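PDB 4E72: DUF3298 domain-containing protein from Pseudomonas aeruginosa, which is of unknown function, belongs to the DUF3298 family and is probably an exported lipoprotein. Local coordinates for residues Glu143-Gln148 and Gly215-Asn220. Sequence-based numbering, arbitrary orientation.
Sequences EAFWKQ and GIVKPN
Ile216 reaches from the loop onto the first turn of helix 142-159, and its two branches meet neighbouring helix residues. Its CD1 presses on CB of Ala144 at 3.4 Å, a tight distance for two methyl carbons; alanine suits this place because its single methyl lets the loop come close to the helix. The other branch, CG2, settles at the root of Phe145, 3.7 Å from its CA and also 3.7 Å from its CB, near the plane of the ring at its edge. Branching at CB is what lets one isoleucine do both: CG1 lies beside its own backbone N (chi1 -52°) and carries CD1 to Ala144, while CG2, anti to that N, is left for Phe145.

The next loop residue, Val217, adds a looser contact, its CG2 approaching Phe145 CD1 obliquely at 4.5 Å. No hydrogen bond joins the two segments, and the contact rests on apolar packing alone. Phe145 holds its ring anti to the backbone N (chi1 177°), which sends it off the helix into a buried pocket with Leu133, Leu137, Leu189, Ile208 and Leu213. The Phe145 edge away from Val217 is turned to Trp146: CD2 lies 3.8 Å above the plane of the indole, over its centre.

Farther out, backbone hydrogen bonds tie Ile216 to Val138 and Lys218 to Met136, and Lys218 NZ bonds to the carbonyl oxygen of Asp135; these fix the loop beside the chain that leads into the helix. This is plain helix-to-loop packing: the C-terminal segment following strand 205-208 lies against the N-terminal end of helix 142-159, whose aromatic residues also pack on strand 187-190 of the small three-stranded antiparallel sheet.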
loop_
_atom_site.group_PDB
_atom_site.type_symbol
_atom_site.label_atom_id
_atom_site.label_comp_id
_atom_site.label_asym_id
_atom_site.label_seq_id
_atom_site.Cartn_x
_atom_site.Cartn_y
_atom_site.Cartn_z
ATOM N N GLU A 143 -10.726 2.837 18.576
ATOM C CA GLU A 143 -11.448 1.646 19.036
ATOM C C GLU A 143 -12.743 1.462 18.220
ATOM O O GLU A 143 -12.931 0.389 17.636
ATOM C CB GLU A 143 -11.773 1.762 20.533
ATOM N N ALA A 144 -13.572 2.540 18.089
ATOM C CA ALA A 144 -14.806 2.519 17.288
ATOM C C ALA A 144 -14.518 2.202 15.796
ATOM O O ALA A 144 -15.302 1.499 15.163
ATOM C CB ALA A 144 -15.537 3.847 17.409
ATOM N N PHE A 145 -13.387 2.696 15.248
ATOM C CA PHE A 145 -12.992 2.402 13.861
ATOM C C PHE A 145 -12.728 0.895 13.653
ATOM O O PHE A 145 -13.230 0.307 12.686
ATOM C CB PHE A 145 -11.748 3.207 13.458
ATOM C CG PHE A 145 -11.231 2.918 12.063
ATOM C CD1 PHE A 145 -11.813 3.519 10.950
ATOM C CD2 PHE A 145 -10.137 2.072 11.868
ATOM C CE1 PHE A 145 -11.312 3.287 9.674
ATOM C CE2 PHE A 145 -9.649 1.829 10.593
ATOM C CZ PHE A 145 -10.252 2.426 9.499
ATOM N N TRP A 146 -11.979 0.264 14.567
ATOM C CA TRP A 146 -11.660 -1.148 14.384
ATOM C C TRP A 146 -12.886 -2.020 14.656
ATOM O O TRP A 146 -12.961 -3.114 14.098
ATOM C CB TRP A 146 -10.412 -1.575 15.169
ATOM C CG TRP A 146 -9.174 -0.894 14.653
ATOM C CD1 TRP A 146 -8.508 0.139 15.241
ATOM C CD2 TRP A 146 -8.533 -1.114 13.380
ATOM N NE1 TRP A 146 -7.454 0.535 14.451
ATOM C CE2 TRP A 146 -7.465 -0.196 13.287
ATOM C CE3 TRP A 146 -8.744 -2.012 12.318
ATOM C CZ2 TRP A 146 -6.608 -0.155 12.181
ATOM C CZ3 TRP A 146 -7.928 -1.939 11.206
ATOM C CH2 TRP A 146 -6.867 -1.025 11.145
ATOM N N LYS A 147 -13.888 -1.499 15.400
ATOM C CA LYS A 147 -15.161 -2.202 15.603
ATOM C C LYS A 147 -15.921 -2.275 14.288
ATOM O O LYS A 147 -16.491 -3.321 14.000
ATOM C CB LYS A 147 -16.030 -1.540 16.688
ATOM C CG LYS A 147 -15.483 -1.731 18.103
ATOM C CD LYS A 147 -15.812 -3.085 18.729
ATOM C CE LYS A 147 -15.414 -3.137 20.193
ATOM N NZ LYS A 147 -16.261 -2.259 21.058
ATOM N N GLN A 148 -15.873 -1.197 13.460
ATOM C CA GLN A 148 -16.492 -1.152 12.124
ATOM C C GLN A 148 -15.708 -2.000 11.130
ATOM O O GLN A 148 -16.294 -2.569 10.211
ATOM C CB GLN A 148 -16.626 0.291 11.599
ATOM C CG GLN A 148 -17.506 1.201 12.474
ATOM C CD GLN A 148 -18.843 0.589 12.812
ATOM O OE1 GLN A 148 -19.642 0.280 11.929
ATOM N NE2 GLN A 148 -19.088 0.349 14.097
ATOM N N GLY A 215 -18.976 10.215 12.832
ATOM C CA GLY A 215 -18.466 10.484 14.173
ATOM C C GLY A 215 -17.228 9.674 14.500
ATOM O O GLY A 215 -16.757 9.699 15.640
ATOM N N ILE A 216 -16.698 8.928 13.495
ATOM C CA ILE A 216 -15.502 8.110 13.623
ATOM C C ILE A 216 -14.412 8.755 12.761
ATOM O O ILE A 216 -13.370 9.144 13.283
ATOM C CB ILE A 216 -15.702 6.597 13.300
ATOM C CG1 ILE A 216 -16.880 5.913 14.065
ATOM C CG2 ILE A 216 -14.414 5.831 13.509
ATOM C CD1 ILE A 216 -17.078 6.228 15.499
ATOM N N VAL A 217 -14.644 8.842 11.446
ATOM C CA VAL A 217 -13.733 9.496 10.507
ATOM C C VAL A 217 -14.137 11.001 10.483
ATOM O O VAL A 217 -15.318 11.302 10.577
ATOM C CB VAL A 217 -13.795 8.811 9.105
ATOM C CG1 VAL A 217 -13.084 9.643 8.044
ATOM C CG2 VAL A 217 -13.209 7.390 9.149
ATOM N N LYS A 218 -13.166 11.926 10.441
ATOM C CA LYS A 218 -13.398 13.371 10.367
ATOM C C LYS A 218 -14.346 13.697 9.190
ATOM O O LYS A 218 -14.142 13.167 8.103
ATOM C CB LYS A 218 -12.061 14.098 10.201
ATOM C CG LYS A 218 -11.295 14.239 11.510
ATOM C CD LYS A 218 -9.886 14.690 11.262
ATOM C CE LYS A 218 -9.179 15.009 12.555
ATOM N NZ LYS A 218 -7.710 14.836 12.427
ATOM N N PRO A 219 -15.431 14.494 9.395
ATOM C CA PRO A 219 -16.391 14.742 8.295
ATOM C C PRO A 219 -15.798 15.362 7.013
ATOM O O PRO A 219 -16.288 15.072 5.923
ATOM C CB PRO A 219 -17.410 15.690 8.923
ATOM C CG PRO A 219 -17.288 15.477 10.388
ATOM C CD PRO A 219 -15.850 15.159 10.644
ATOM N N ASN A 220 -14.761 16.215 7.138
ATOM C CA ASN A 220 -14.081 16.907 6.026
ATOM C C ASN A 220 -13.293 15.960 5.094
ATOM O O ASN A 220 -12.815 16.400 4.042
ATOM C CB ASN A 220 -13.126 17.982 6.577
ATOM C CG ASN A 220 -12.296 17.566 7.793
ATOM O OD1 ASN A 220 -12.727 17.682 8.957
ATOM N ND2 ASN A 220 -11.065 17.132 7.554
#